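Local coordinates for alpha-n-acetylglucosaminidase family protein (Clostridium perfringens, PDB 4A41) that binds galactose through a family 32 carbohydrate-binding module, a part of a larger enzyme that probably hydrolyses terminal alpha-linked N-acetylglucosamine, at residues A[73-78]-A[155-160]; A[104-109]-A[138-143]; A[83-88]-A[129-134]; A[58-63]-A[151-156]. One frame throughout, in Å; residues are numbered along the deposited sequence.

Contact 1: residues A[73-78]-A[155-160]; sequences ITLELG and AELNVF. With CA (calcium ion), chain B.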
loop_
_atom_site.group_PDB
_atom_site.type_symbol
_atom_site.label_atom_id
_atom_site.label_comp_id
_atom_site.label_asym_id
_atom_site.label_seq_id
_atom_site.Cartn_x
_atom_site.Cartn_y
_atom_site.Cartn_z
ATOM N N ILE A 73 -2.063 4.487 -1.903
ATOM C CA ILE A 73 -0.776 4.807 -1.281
ATOM C C ILE A 73 0.292 4.546 -2.336
ATOM O O ILE A 73 0.264 3.513 -3.005
ATOM C CB ILE A 73 -0.558 4.026 0.052
ATOM C CG1 ILE A 73 0.832 4.297 0.641
ATOM C CG2 ILE A 73 -0.742 2.490 -0.136
ATOM C CD1 ILE A 73 0.964 3.949 2.112
ATOM N N THR A 74 1.200 5.504 -2.487
ATOM C CA THR A 74 2.289 5.386 -3.475
ATOM C C THR A 74 3.638 5.307 -2.764
ATOM O O THR A 74 3.933 6.118 -1.869
ATOM C CB THR A 74 2.288 6.596 -4.428
ATOM O OG1 THR A 74 1.064 6.599 -5.153
ATOM C CG2 THR A 74 3.452 6.497 -5.424
ATOM N N LEU A 75 4.456 4.341 -3.187
ATOM C CA LEU A 75 5.827 4.244 -2.724
ATOM C C LEU A 75 6.754 4.703 -3.835
ATOM O O LEU A 75 6.796 4.080 -4.912
ATOM C CB LEU A 75 6.124 2.790 -2.336
ATOM C CG LEU A 75 5.155 2.146 -1.344
ATOM C CD1 LEU A 75 5.670 0.735 -1.042
ATOM C CD2 LEU A 75 4.956 2.989 -0.071
ATOM N N GLU A 76 7.491 5.779 -3.572
ATOM C CA GLU A 76 8.597 6.170 -4.455
ATOM C C GLU A 76 9.786 5.324 -4.001
ATOM O O GLU A 76 10.185 5.377 -2.829
ATOM C CB GLU A 76 8.874 7.653 -4.326
ATOM C CG GLU A 76 9.966 8.188 -5.265
ATOM C CD GLU A 76 11.303 8.220 -4.580
ATOM O OE1 GLU A 76 11.428 8.898 -3.524
ATOM O OE2 GLU A 76 12.258 7.595 -5.099
ATOM N N LEU A 77 10.340 4.550 -4.930
ATOM C CA LEU A 77 11.238 3.410 -4.563
ATOM C C LEU A 77 12.679 3.758 -4.176
ATOM O O LEU A 77 13.365 2.932 -3.587
ATOM C CB LEU A 77 11.270 2.370 -5.704
ATOM C CG LEU A 77 9.924 1.717 -6.072
ATOM C CD1 LEU A 77 10.141 0.710 -7.153
ATOM C CD2 LEU A 77 9.299 1.028 -4.867
ATOM N N GLY A 78 13.127 4.945 -4.580
ATOM C CA GLY A 78 14.513 5.342 -4.384
ATOM C C GLY A 78 15.399 4.966 -5.547
ATOM O O GLY A 78 16.630 4.987 -5.422
ATOM N N ALA A 155 -0.343 -2.440 7.163
ATOM C CA ALA A 155 0.712 -2.442 8.189
ATOM C C ALA A 155 2.077 -2.317 7.549
ATOM O O ALA A 155 2.878 -1.494 7.978
ATOM C CB ALA A 155 0.644 -3.703 9.055
ATOM N N GLU A 156 2.335 -3.127 6.516
ATOM C CA GLU A 156 3.640 -3.117 5.842
ATOM C C GLU A 156 3.461 -3.434 4.378
ATOM O O GLU A 156 2.802 -4.406 4.025
ATOM C CB GLU A 156 4.620 -4.146 6.453
ATOM C CG GLU A 156 5.148 -3.776 7.828
ATOM C CD GLU A 156 6.023 -2.544 7.764
ATOM O OE1 GLU A 156 7.028 -2.560 7.033
ATOM O OE2 GLU A 156 5.758 -1.558 8.476
ATOM N N LEU A 157 4.140 -2.658 3.538
ATOM C CA LEU A 157 4.209 -2.904 2.093
ATOM C C LEU A 157 5.641 -3.134 1.711
ATOM O O LEU A 157 6.526 -2.380 2.117
ATOM C CB LEU A 157 3.687 -1.657 1.349
ATOM C CG LEU A 157 2.248 -1.268 1.688
ATOM C CD1 LEU A 157 1.863 0.037 0.942
ATOM C CD2 LEU A 157 1.239 -2.398 1.368
ATOM N N ASN A 158 5.857 -4.149 0.868
ATOM C CA ASN A 158 7.204 -4.436 0.341
ATOM C C ASN A 158 7.190 -4.626 -1.175
ATOM O O ASN A 158 6.223 -5.135 -1.749
ATOM C CB ASN A 158 7.863 -5.604 1.089
ATOM C CG ASN A 158 8.353 -5.192 2.464
ATOM O OD1 ASN A 158 9.432 -4.608 2.584
ATOM N ND2 ASN A 158 7.559 -5.469 3.491
ATOM N N VAL A 159 8.295 -4.240 -1.802
ATOM C CA VAL A 159 8.414 -4.231 -3.285
ATOM C C VAL A 159 9.700 -5.012 -3.573
ATOM O O VAL A 159 10.756 -4.732 -2.985
ATOM C CB VAL A 159 8.508 -2.812 -3.882
ATOM C CG1 VAL A 159 8.525 -2.870 -5.406
ATOM C CG2 VAL A 159 7.304 -1.959 -3.436
ATOM N N PHE A 160 9.612 -6.007 -4.454
ATOM C CA PHE A 160 10.752 -6.912 -4.700
ATOM C C PHE A 160 11.323 -6.755 -6.089
ATOM O O PHE A 160 10.582 -6.668 -7.068
ATOM C CB PHE A 160 10.325 -8.363 -4.515
ATOM C CG PHE A 160 9.895 -8.694 -3.109
ATOM C CD1 PHE A 160 8.700 -8.177 -2.579
ATOM C CD2 PHE A 160 10.680 -9.505 -2.314
ATOM C CE1 PHE A 160 8.313 -8.453 -1.269
ATOM C CE2 PHE A 160 10.285 -9.814 -1.001
ATOM C CZ PHE A 160 9.099 -9.295 -0.483
HETATM CA CA CA B . 4.146 -0.381 9.766
#
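L157 and V159 on one strand face I73, L75 and L77 on another across the interior of a beta-sandwich, and the two segments meet through apolar side chains, with no hydrogen bond between them. The strand axes lie 9.6 Å apart and their directions differ by 44°, a separation set by two layers of side chains rather than by backbone bonding. I73 and L157 meet tip to tip, with CG2 of I73 3.7 Å from CD1 of L157. L75 serves two partners with a single methyl: its CD1 rests 3.9 Å from CB of L157 and 4.0 Å from CG2 of V159, as L75 and V159 pass alongside one another, pointing opposite ways. L77 lies nearly at right angles to V159. With chi1 at -176°, V159 keeps CG1 anti to its backbone N; this torsion leaves CG2 beside that N, and both methyls then meet CD2 of L77.

Metal binding belongs to the start of 155-160. A155 O and E156 OE2 bind the calcium ion, the latter at 2.4 Å, and F49, D52, K54 and T57 complete the site. A155 and E156 form a classic beta bulge opposite L89.

Polar bonding runs within each sheet instead, L75 pairing with V140 and F160 with K85. The contact is thus part of the hydrophobic interior, without directional bonds across it, while calcium coordination near the beginning of strand 153-160 is consistent with fixing that end.

Contact 2: residues A[104-109]-A[138-143]; sequences LHVSED and THVKLV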
loop_
_atom_site.group_PDB
_atom_site.type_symbol
_atom_site.label_atom_id
_atom_site.label_comp_id
_atom_site.label_asym_id
_atom_site.label_seq_id
_atom_site.Cartn_x
_atom_site.Cartn_y
_atom_site.Cartn_z
ATOM N N LEU A 104 -2.877 -2.640 -8.554
ATOM C CA LEU A 104 -1.485 -2.223 -8.383
ATOM C C LEU A 104 -1.059 -1.528 -9.662
ATOM O O LEU A 104 -1.244 -2.078 -10.759
ATOM C CB LEU A 104 -0.601 -3.430 -8.078
ATOM C CG LEU A 104 0.782 -3.019 -7.570
ATOM C CD1 LEU A 104 0.773 -2.539 -6.110
ATOM C CD2 LEU A 104 1.754 -4.163 -7.733
ATOM N N HIS A 105 -0.544 -0.318 -9.520
ATOM C CA HIS A 105 -0.065 0.489 -10.657
ATOM C C HIS A 105 1.408 0.832 -10.473
ATOM O O HIS A 105 1.908 0.862 -9.349
ATOM C CB HIS A 105 -0.828 1.833 -10.793
ATOM C CG HIS A 105 -2.326 1.716 -10.921
ATOM N ND1 HIS A 105 -3.138 2.830 -10.994
ATOM C CD2 HIS A 105 -3.156 0.643 -10.987
ATOM C CE1 HIS A 105 -4.405 2.448 -11.084
ATOM N NE2 HIS A 105 -4.445 1.126 -11.080
ATOM N N VAL A 106 2.103 1.132 -11.580
ATOM C CA VAL A 106 3.490 1.589 -11.501
ATOM C C VAL A 106 3.671 2.863 -12.334
ATOM O O VAL A 106 2.854 3.168 -13.225
ATOM C CB VAL A 106 4.514 0.513 -11.981
ATOM C CG1 VAL A 106 4.417 -0.740 -11.150
ATOM C CG2 VAL A 106 4.274 0.193 -13.429
ATOM N N SER A 107 4.723 3.615 -12.038
ATOM C CA SER A 107 5.067 4.814 -12.811
ATOM C C SER A 107 6.572 4.862 -12.924
ATOM O O SER A 107 7.277 4.331 -12.063
ATOM C CB SER A 107 4.579 6.091 -12.111
ATOM O OG SER A 107 4.934 7.266 -12.854
ATOM N N GLU A 108 7.063 5.490 -13.984
ATOM C CA GLU A 108 8.481 5.798 -14.120
ATOM C C GLU A 108 8.724 7.311 -14.069
ATOM O O GLU A 108 9.851 7.775 -14.283
ATOM C CB GLU A 108 9.025 5.193 -15.422
ATOM C CG GLU A 108 9.083 3.699 -15.348
ATOM C CD GLU A 108 9.438 3.099 -16.676
ATOM O OE1 GLU A 108 10.654 3.055 -16.978
ATOM O OE2 GLU A 108 8.499 2.694 -17.407
ATOM N N ASP A 109 7.682 8.090 -13.793
ATOM C CA ASP A 109 7.884 9.537 -13.656
ATOM C C ASP A 109 7.226 10.162 -12.427
ATOM O O ASP A 109 7.419 11.348 -12.151
ATOM C CB ASP A 109 7.511 10.287 -14.956
ATOM C CG ASP A 109 6.041 10.185 -15.309
ATOM O OD1 ASP A 109 5.204 9.759 -14.472
ATOM O OD2 ASP A 109 5.697 10.559 -16.462
ATOM N N THR A 138 9.772 3.503 -10.977
ATOM C CA THR A 138 10.288 4.354 -9.899
ATOM C C THR A 138 9.297 4.521 -8.759
ATOM O O THR A 138 9.674 4.944 -7.654
ATOM C CB THR A 138 10.645 5.774 -10.397
ATOM O OG1 THR A 138 9.528 6.369 -11.086
ATOM C CG2 THR A 138 11.840 5.695 -11.366
ATOM N N HIS A 139 8.035 4.171 -9.021
ATOM C CA HIS A 139 6.937 4.348 -8.054
ATOM C C HIS A 139 5.990 3.183 -8.211
ATOM O O HIS A 139 5.733 2.724 -9.334
ATOM C CB HIS A 139 6.099 5.608 -8.341
ATOM C CG HIS A 139 6.846 6.899 -8.218
ATOM N ND1 HIS A 139 7.828 7.286 -9.104
ATOM C CD2 HIS A 139 6.723 7.914 -7.327
ATOM C CE1 HIS A 139 8.301 8.466 -8.747
ATOM N NE2 HIS A 139 7.655 8.866 -7.664
ATOM N N VAL A 140 5.430 2.733 -7.088
ATOM C CA VAL A 140 4.386 1.720 -7.052
ATOM C C VAL A 140 3.210 2.236 -6.242
ATOM O O VAL A 140 3.400 2.735 -5.140
ATOM C CB VAL A 140 4.913 0.398 -6.418
ATOM C CG1 VAL A 140 3.807 -0.659 -6.311
ATOM C CG2 VAL A 140 6.083 -0.134 -7.219
ATOM N N LYS A 141 2.010 2.107 -6.804
ATOM C CA LYS A 141 0.805 2.645 -6.186
ATOM C C LYS A 141 -0.148 1.487 -5.927
ATOM O O LYS A 141 -0.558 0.738 -6.836
ATOM C CB LYS A 141 0.139 3.711 -7.071
ATOM C CG LYS A 141 -1.210 4.198 -6.503
ATOM C CD LYS A 141 -1.994 5.104 -7.468
ATOM C CE LYS A 141 -1.228 6.349 -7.865
ATOM N NZ LYS A 141 -2.169 7.220 -8.672
ATOM N N LEU A 142 -0.516 1.331 -4.672
ATOM C CA LEU A 142 -1.563 0.381 -4.295
ATOM C C LEU A 142 -2.905 1.112 -4.154
ATOM O O LEU A 142 -3.038 2.019 -3.315
ATOM C CB LEU A 142 -1.238 -0.350 -2.982
ATOM C CG LEU A 142 -2.323 -1.319 -2.486
ATOM C CD1 LEU A 142 -2.560 -2.476 -3.437
ATOM C CD2 LEU A 142 -1.920 -1.820 -1.082
ATOM N N VAL A 143 -3.849 0.753 -5.024
ATOM C CA VAL A 143 -5.188 1.370 -5.047
ATOM C C VAL A 143 -6.157 0.440 -4.309
ATOM O O VAL A 143 -6.366 -0.722 -4.669
ATOM C CB VAL A 143 -5.696 1.609 -6.490
ATOM C CG1 VAL A 143 -7.059 2.282 -6.458
ATOM C CG2 VAL A 143 -4.702 2.413 -7.322
HETATM O O HOH W 1 -3.278 5.569 -10.798
HETATM O O HOH W 2 10.443 9.057 -11.316
#
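L104 and V140 form the apolar centre, CD1 of L104 lying 3.6 Å from CG1 of V140; V106 and L142 continue the same inward face. The leucine reaches its neighbour because CG stands anti to the backbone N (chi1 -167°). Antiparallel backbone bonds frame this core: H105 and K141 exchange two nearly straight ones, N of H105 to O of K141 at 2.9 Å and N of K141 to O of H105 at 2.8 Å. On the outer face, CG2 of V143 sits over the H105 imidazole, 3.9 Å from its centroid, a CH-pi contact. At the ring's edge ND1 shares a water with NZ of K141, while NE2 bonds to E103. Farther along, a classic beta bulge sets T138 and H139 together opposite S107, their N-H groups converging on its O. OG of S107 accepts from N of D109, making an ST turn, and also bonds O of N112. Strand 71-77 flanks 139-144 and strand 113-120 flanks 102-107, whereas strands 80-89 and 128-137 pack on the leucines and valines.

Contact 3: residues A[83-88]-A[129-134]; sequences INKFTY and TLKFNS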
loop_
_atom_site.group_PDB
_atom_site.type_symbol
_atom_site.label_atom_id
_atom_site.label_comp_id
_atom_site.label_asym_id
_atom_site.label_seq_id
_atom_site.Cartn_x
_atom_site.Cartn_y
_atom_site.Cartn_z
ATOM N N ILE A 83 10.893 -4.633 -11.152
ATOM C CA ILE A 83 10.198 -5.245 -10.029
ATOM C C ILE A 83 9.332 -6.397 -10.476
ATOM O O ILE A 83 8.829 -6.408 -11.613
ATOM C CB ILE A 83 9.379 -4.182 -9.229
ATOM C CG1 ILE A 83 8.292 -3.526 -10.095
ATOM C CG2 ILE A 83 10.330 -3.170 -8.572
ATOM C CD1 ILE A 83 7.166 -2.816 -9.266
ATOM N N ASN A 84 9.130 -7.360 -9.584
ATOM C CA ASN A 84 8.327 -8.523 -9.964
ATOM C C ASN A 84 7.438 -9.067 -8.878
ATOM O O ASN A 84 6.767 -10.053 -9.103
ATOM C CB ASN A 84 9.250 -9.624 -10.480
ATOM C CG ASN A 84 10.348 -9.899 -9.534
ATOM O OD1 ASN A 84 10.111 -10.244 -8.370
ATOM N ND2 ASN A 84 11.589 -9.638 -9.981
ATOM N N LYS A 85 7.467 -8.461 -7.688
ATOM C CA LYS A 85 6.607 -8.943 -6.605
ATOM C C LYS A 85 6.276 -7.784 -5.660
ATOM O O LYS A 85 7.044 -6.822 -5.547
ATOM C CB LYS A 85 7.300 -10.110 -5.873
ATOM C CG LYS A 85 6.499 -10.719 -4.709
ATOM C CD LYS A 85 7.157 -12.013 -4.226
ATOM C CE LYS A 85 8.307 -11.785 -3.281
ATOM N NZ LYS A 85 8.721 -13.047 -2.543
ATOM N N PHE A 86 5.127 -7.892 -5.008
ATOM C CA PHE A 86 4.653 -6.884 -4.074
ATOM C C PHE A 86 3.925 -7.585 -2.953
ATOM O O PHE A 86 3.130 -8.484 -3.222
ATOM C CB PHE A 86 3.702 -5.916 -4.800
ATOM C CG PHE A 86 3.123 -4.839 -3.902
ATOM C CD1 PHE A 86 3.778 -3.614 -3.744
ATOM C CD2 PHE A 86 1.880 -5.028 -3.274
ATOM C CE1 PHE A 86 3.242 -2.616 -2.966
ATOM C CE2 PHE A 86 1.330 -4.023 -2.465
ATOM C CZ PHE A 86 2.009 -2.826 -2.303
ATOM N N THR A 87 4.182 -7.209 -1.699
ATOM C CA THR A 87 3.428 -7.841 -0.615
ATOM C C THR A 87 2.706 -6.792 0.205
ATOM O O THR A 87 3.227 -5.682 0.412
ATOM C CB THR A 87 4.314 -8.720 0.305
ATOM O OG1 THR A 87 5.325 -7.913 0.949
ATOM C CG2 THR A 87 4.973 -9.875 -0.517
ATOM N N TYR A 88 1.485 -7.155 0.618
ATOM C CA TYR A 88 0.637 -6.319 1.444
ATOM C C TYR A 88 0.390 -7.069 2.740
ATOM O O TYR A 88 -0.213 -8.151 2.711
ATOM C CB TYR A 88 -0.688 -6.057 0.698
ATOM C CG TYR A 88 -1.837 -5.575 1.555
ATOM C CD1 TYR A 88 -1.804 -4.323 2.159
ATOM C CD2 TYR A 88 -2.945 -6.389 1.767
ATOM C CE1 TYR A 88 -2.879 -3.875 2.947
ATOM C CE2 TYR A 88 -4.017 -5.949 2.578
ATOM C CZ TYR A 88 -3.962 -4.696 3.162
ATOM O OH TYR A 88 -4.999 -4.220 3.944
ATOM N N THR A 129 0.259 -11.599 -1.384
ATOM C CA THR A 129 1.395 -11.470 -2.291
ATOM C C THR A 129 0.950 -11.380 -3.744
ATOM O O THR A 129 0.107 -12.178 -4.210
ATOM C CB THR A 129 2.334 -12.690 -2.118
ATOM O OG1 THR A 129 2.798 -12.731 -0.768
ATOM C CG2 THR A 129 3.519 -12.641 -3.071
ATOM N N LEU A 130 1.531 -10.416 -4.444
ATOM C CA LEU A 130 1.334 -10.269 -5.904
ATOM C C LEU A 130 2.631 -10.571 -6.598
ATOM O O LEU A 130 3.689 -10.103 -6.196
ATOM C CB LEU A 130 0.869 -8.860 -6.275
ATOM C CG LEU A 130 -0.405 -8.366 -5.568
ATOM C CD1 LEU A 130 -0.640 -6.901 -5.844
ATOM C CD2 LEU A 130 -1.605 -9.210 -5.988
ATOM N N LYS A 131 2.547 -11.382 -7.654
ATOM C CA LYS A 131 3.721 -11.682 -8.494
ATOM C C LYS A 131 3.325 -11.370 -9.908
ATOM O O LYS A 131 2.242 -11.755 -10.353
ATOM C CB LYS A 131 4.096 -13.154 -8.391
ATOM C CG LYS A 131 4.550 -13.513 -7.000
ATOM C CD LYS A 131 4.616 -15.012 -6.844
ATOM C CE LYS A 131 5.329 -15.342 -5.546
ATOM N NZ LYS A 131 5.666 -16.801 -5.482
ATOM N N PHE A 132 4.174 -10.654 -10.626
ATOM C CA PHE A 132 3.762 -10.161 -11.943
ATOM C C PHE A 132 4.959 -10.082 -12.885
ATOM O O PHE A 132 6.094 -10.135 -12.443
ATOM C CB PHE A 132 3.097 -8.770 -11.811
ATOM C CG PHE A 132 3.747 -7.898 -10.768
ATOM C CD1 PHE A 132 4.935 -7.210 -11.044
ATOM C CD2 PHE A 132 3.186 -7.804 -9.494
ATOM C CE1 PHE A 132 5.554 -6.431 -10.059
ATOM C CE2 PHE A 132 3.798 -7.032 -8.499
ATOM C CZ PHE A 132 4.963 -6.338 -8.770
ATOM N N ASN A 133 4.670 -9.954 -14.184
ATOM C CA ASN A 133 5.688 -9.694 -15.215
ATOM C C ASN A 133 6.688 -8.637 -14.755
ATOM O O ASN A 133 6.292 -7.551 -14.313
ATOM C CB ASN A 133 5.001 -9.122 -16.458
ATOM C CG ASN A 133 4.088 -10.124 -17.143
ATOM O OD1 ASN A 133 4.223 -11.350 -16.964
ATOM N ND2 ASN A 133 3.172 -9.612 -17.957
ATOM N N SER A 134 7.971 -8.920 -14.914
ATOM C CA SER A 134 8.989 -7.928 -14.577
ATOM C C SER A 134 8.694 -6.599 -15.278
ATOM O O SER A 134 8.410 -6.561 -16.487
ATOM C CB SER A 134 10.361 -8.435 -14.990
ATOM O OG SER A 134 11.362 -7.478 -14.676
HETATM O O HOH W 3 12.872 -8.788 -12.945
#
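F132 lays its ring beneath the backbone of strand 80-89, and here the packing is tight: CE1 of F132 comes within 3.4 Å of the N84 carbonyl carbon, which stands over one ring face. CB of F86 approaches the ring edge in its plane, and CG1 of I83 touches CE1 of F132. A chi1 of 37° sets the phenyl between its own backbone N and carbonyl carbon, which carries it over to the neighbouring strand. Beside it F86 and L130 run side by side, their paired backbones bonded in both directions, N of L130 to O of F86 at 2.8 Å being nearly straight. N of F132 reaches O of N84 from above the carbonyl plane.

The other face is looser and polar. K85 and K131 extend the same way with CD of K85 4.0 Å from CE of K131. NZ of K85 and NZ of K131 stay 5.7 Å apart; F160 offers K85 a cation-pi partner. CG2 of T87 meets OG1 of T129. At the end of the pair, a water bonded to OG of S134 reaches ND2 of N84 only weakly. The chemistry is two-sided: aromatic and aliphatic groups turn toward L104 and V140 of the facing sheet, whereas the lysines, like-charged and probably solvated, keep to the surface.

Contact 4: residues A[58-63]-A[151-156]; sequences IWHTKY and FASAAE. With CA (calcium ion), chain B; GAL (beta-D-galactopyranose), chain C.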
loop_
_atom_site.group_PDB
_atom_site.type_symbol
_atom_site.label_atom_id
_atom_site.label_comp_id
_atom_site.label_asym_id
_atom_site.label_seq_id
_atom_site.Cartn_x
_atom_site.Cartn_y
_atom_site.Cartn_z
ATOM N N ILE A 58 0.323 1.290 11.133
ATOM C CA ILE A 58 -0.367 1.155 9.856
ATOM C C ILE A 58 -0.630 2.505 9.209
ATOM O O ILE A 58 -0.851 3.512 9.892
ATOM C CB ILE A 58 -1.720 0.364 10.015
ATOM C CG1 ILE A 58 -2.791 1.207 10.748
ATOM C CG2 ILE A 58 -1.452 -1.024 10.672
ATOM C CD1 ILE A 58 -4.109 0.476 11.022
ATOM N N TRP A 59 -0.567 2.539 7.876
ATOM C CA TRP A 59 -1.264 3.599 7.129
ATOM C C TRP A 59 -2.749 3.319 7.260
ATOM O O TRP A 59 -3.163 2.145 7.232
ATOM C CB TRP A 59 -0.894 3.534 5.649
ATOM C CG TRP A 59 -1.806 4.320 4.754
ATOM C CD1 TRP A 59 -2.039 5.666 4.795
ATOM C CD2 TRP A 59 -2.613 3.805 3.684
ATOM N NE1 TRP A 59 -2.950 6.023 3.821
ATOM C CE2 TRP A 59 -3.305 4.905 3.117
ATOM C CE3 TRP A 59 -2.804 2.516 3.132
ATOM C CZ2 TRP A 59 -4.186 4.759 2.041
ATOM C CZ3 TRP A 59 -3.672 2.372 2.046
ATOM C CH2 TRP A 59 -4.342 3.496 1.505
ATOM N N HIS A 60 -3.539 4.368 7.419
ATOM C CA HIS A 60 -5.007 4.216 7.408
ATOM C C HIS A 60 -5.575 5.450 6.731
ATOM O O HIS A 60 -5.095 6.584 6.965
ATOM C CB HIS A 60 -5.534 4.144 8.869
ATOM C CG HIS A 60 -6.949 3.641 9.037
ATOM N ND1 HIS A 60 -8.061 4.326 8.581
ATOM C CD2 HIS A 60 -7.425 2.534 9.671
ATOM C CE1 HIS A 60 -9.156 3.679 8.945
ATOM N NE2 HIS A 60 -8.801 2.592 9.605
ATOM N N THR A 61 -6.578 5.263 5.883
ATOM C CA THR A 61 -7.231 6.398 5.248
ATOM C C THR A 61 -7.823 7.318 6.330
ATOM O O THR A 61 -8.158 6.864 7.431
ATOM C CB THR A 61 -8.354 5.937 4.270
ATOM O OG1 THR A 61 -9.174 4.942 4.906
ATOM C CG2 THR A 61 -7.735 5.334 2.974
ATOM N N LYS A 62 -7.964 8.600 5.986
ATOM C CA LYS A 62 -8.542 9.603 6.893
ATOM C C LYS A 62 -9.977 9.271 7.259
ATOM O O LYS A 62 -10.797 8.967 6.388
ATOM C CB LYS A 62 -8.478 10.985 6.244
ATOM C CG LYS A 62 -9.236 12.108 6.986
ATOM C CD LYS A 62 -8.634 12.349 8.354
ATOM C CE LYS A 62 -9.202 13.606 8.984
ATOM N NZ LYS A 62 -8.587 14.815 8.399
ATOM N N TYR A 63 -10.276 9.333 8.556
ATOM C CA TYR A 63 -11.649 9.148 8.983
ATOM C C TYR A 63 -12.060 10.315 9.903
ATOM O O TYR A 63 -11.261 11.227 10.140
ATOM C CB TYR A 63 -11.866 7.748 9.560
ATOM C CG TYR A 63 -10.986 7.394 10.723
ATOM C CD1 TYR A 63 -11.384 7.680 12.033
ATOM C CD2 TYR A 63 -9.754 6.742 10.532
ATOM C CE1 TYR A 63 -10.566 7.337 13.114
ATOM C CE2 TYR A 63 -8.936 6.394 11.605
ATOM C CZ TYR A 63 -9.361 6.684 12.900
ATOM O OH TYR A 63 -8.578 6.353 13.978
ATOM N N PHE A 151 -12.868 1.694 4.754
ATOM C CA PHE A 151 -11.566 2.306 4.996
ATOM C C PHE A 151 -10.528 1.489 4.209
ATOM O O PHE A 151 -10.821 0.414 3.726
ATOM C CB PHE A 151 -11.217 2.188 6.480
ATOM C CG PHE A 151 -12.327 2.628 7.412
ATOM C CD1 PHE A 151 -12.600 3.966 7.600
ATOM C CD2 PHE A 151 -13.056 1.678 8.143
ATOM C CE1 PHE A 151 -13.637 4.373 8.478
ATOM C CE2 PHE A 151 -14.088 2.077 9.021
ATOM C CZ PHE A 151 -14.367 3.412 9.182
ATOM N N ALA A 152 -9.320 2.033 4.096
ATOM C CA ALA A 152 -8.175 1.228 3.656
ATOM C C ALA A 152 -7.048 1.392 4.636
ATOM O O ALA A 152 -6.789 2.505 5.133
ATOM C CB ALA A 152 -7.738 1.629 2.262
ATOM N N SER A 153 -6.362 0.287 4.911
ATOM C CA SER A 153 -5.205 0.348 5.806
ATOM C C SER A 153 -4.148 -0.657 5.389
ATOM O O SER A 153 -4.433 -1.578 4.626
ATOM C CB SER A 153 -5.610 0.142 7.288
ATOM O OG SER A 153 -6.217 -1.130 7.477
ATOM N N ALA A 154 -2.914 -0.456 5.862
ATOM C CA ALA A 154 -1.800 -1.371 5.541
ATOM C C ALA A 154 -0.732 -1.287 6.613
ATOM O O ALA A 154 -0.284 -0.179 6.937
ATOM C CB ALA A 154 -1.180 -1.015 4.158
ATOM N N ALA A 155 -0.343 -2.440 7.163
ATOM C CA ALA A 155 0.712 -2.442 8.189
ATOM C C ALA A 155 2.077 -2.317 7.549
ATOM O O ALA A 155 2.878 -1.494 7.978
ATOM C CB ALA A 155 0.644 -3.703 9.055
ATOM N N GLU A 156 2.335 -3.127 6.516
ATOM C CA GLU A 156 3.640 -3.117 5.842
ATOM C C GLU A 156 3.461 -3.434 4.378
ATOM O O GLU A 156 2.802 -4.406 4.025
ATOM C CB GLU A 156 4.620 -4.146 6.453
ATOM C CG GLU A 156 5.148 -3.776 7.828
ATOM C CD GLU A 156 6.023 -2.544 7.764
ATOM O OE1 GLU A 156 7.028 -2.560 7.033
ATOM O OE2 GLU A 156 5.758 -1.558 8.476
HETATM CA CA CA B . 4.146 -0.381 9.766
HETATM C C1 GAL C . -11.344 2.009 15.015
HETATM C C2 GAL C . -10.060 1.351 14.546
HETATM C C3 GAL C . -9.267 2.393 13.748
HETATM C C4 GAL C . -10.137 2.962 12.634
HETATM C C5 GAL C . -11.429 3.527 13.233
HETATM C C6 GAL C . -12.348 4.108 12.160
HETATM O O1 GAL C . -12.102 1.030 15.670
HETATM O O2 GAL C . -9.306 0.840 15.643
HETATM O O3 GAL C . -8.086 1.763 13.270
HETATM O O4 GAL C . -10.443 1.913 11.692
HETATM O O5 GAL C . -12.075 2.450 13.883
HETATM O O6 GAL C . -13.479 4.761 12.737
#
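H60 packs against F151 and S153 and carries its imidazole to the bound galactose. From CB, the chain sets CG anti to the backbone N (chi1 -165°), with CG of H60 4.1 Å from both O of A152 and CB of S153. CD2 of H60 lies 3.8 Å from CB of S153. ND1 of H60 donates to O of T61 at 2.8 Å, in the ring plane and on a carbonyl lone pair, which fixes the ring's rotation. CE1 abuts CB of F151, and at the tip NE2 of H60 shares a hydrogen bond of 2.7 Å with O4 of the sugar. CE2 of Y63 lies over the rim of one imidazole face and O of A152 over the rim of the opposite one. Y63 in turn places its ring against galactose, C6 of the sugar 3.6 Å above its centre, while F151 CZ touches C6 as well.

The backbones are sewn together by W59 with A154 and by N of T61 to O of A152; OG1 of T61 accepts from N of A152 at 3.0 Å. An oriented imidazole at the axial O4, beside aromatic rings meeting C6, is consistent with selection for galactose, together with the bonds from E44, R91 and N96.

Overall arrangement
Contact 1 lies wholly in the buried core between the two sheets of the sandwich, and contacts 2 and 3 are strand pairings within one sheet each, half inward and half exposed. Those two also press on each other through V140 with I83 and L104 with F132, so they extend the apolar interior that contact 1 begins. Contact 4 is buried too, yet it combines apolar packing with polar, ligand-directed groups, at the end of the module that holds galactose. Strand 153-160 serves both contact 1 and contact 4, which share A155, E156 and the calcium ion. Contacts 3 and 4, with centres about 20 Å apart, are joined by Y88 OH bonding to S153 O.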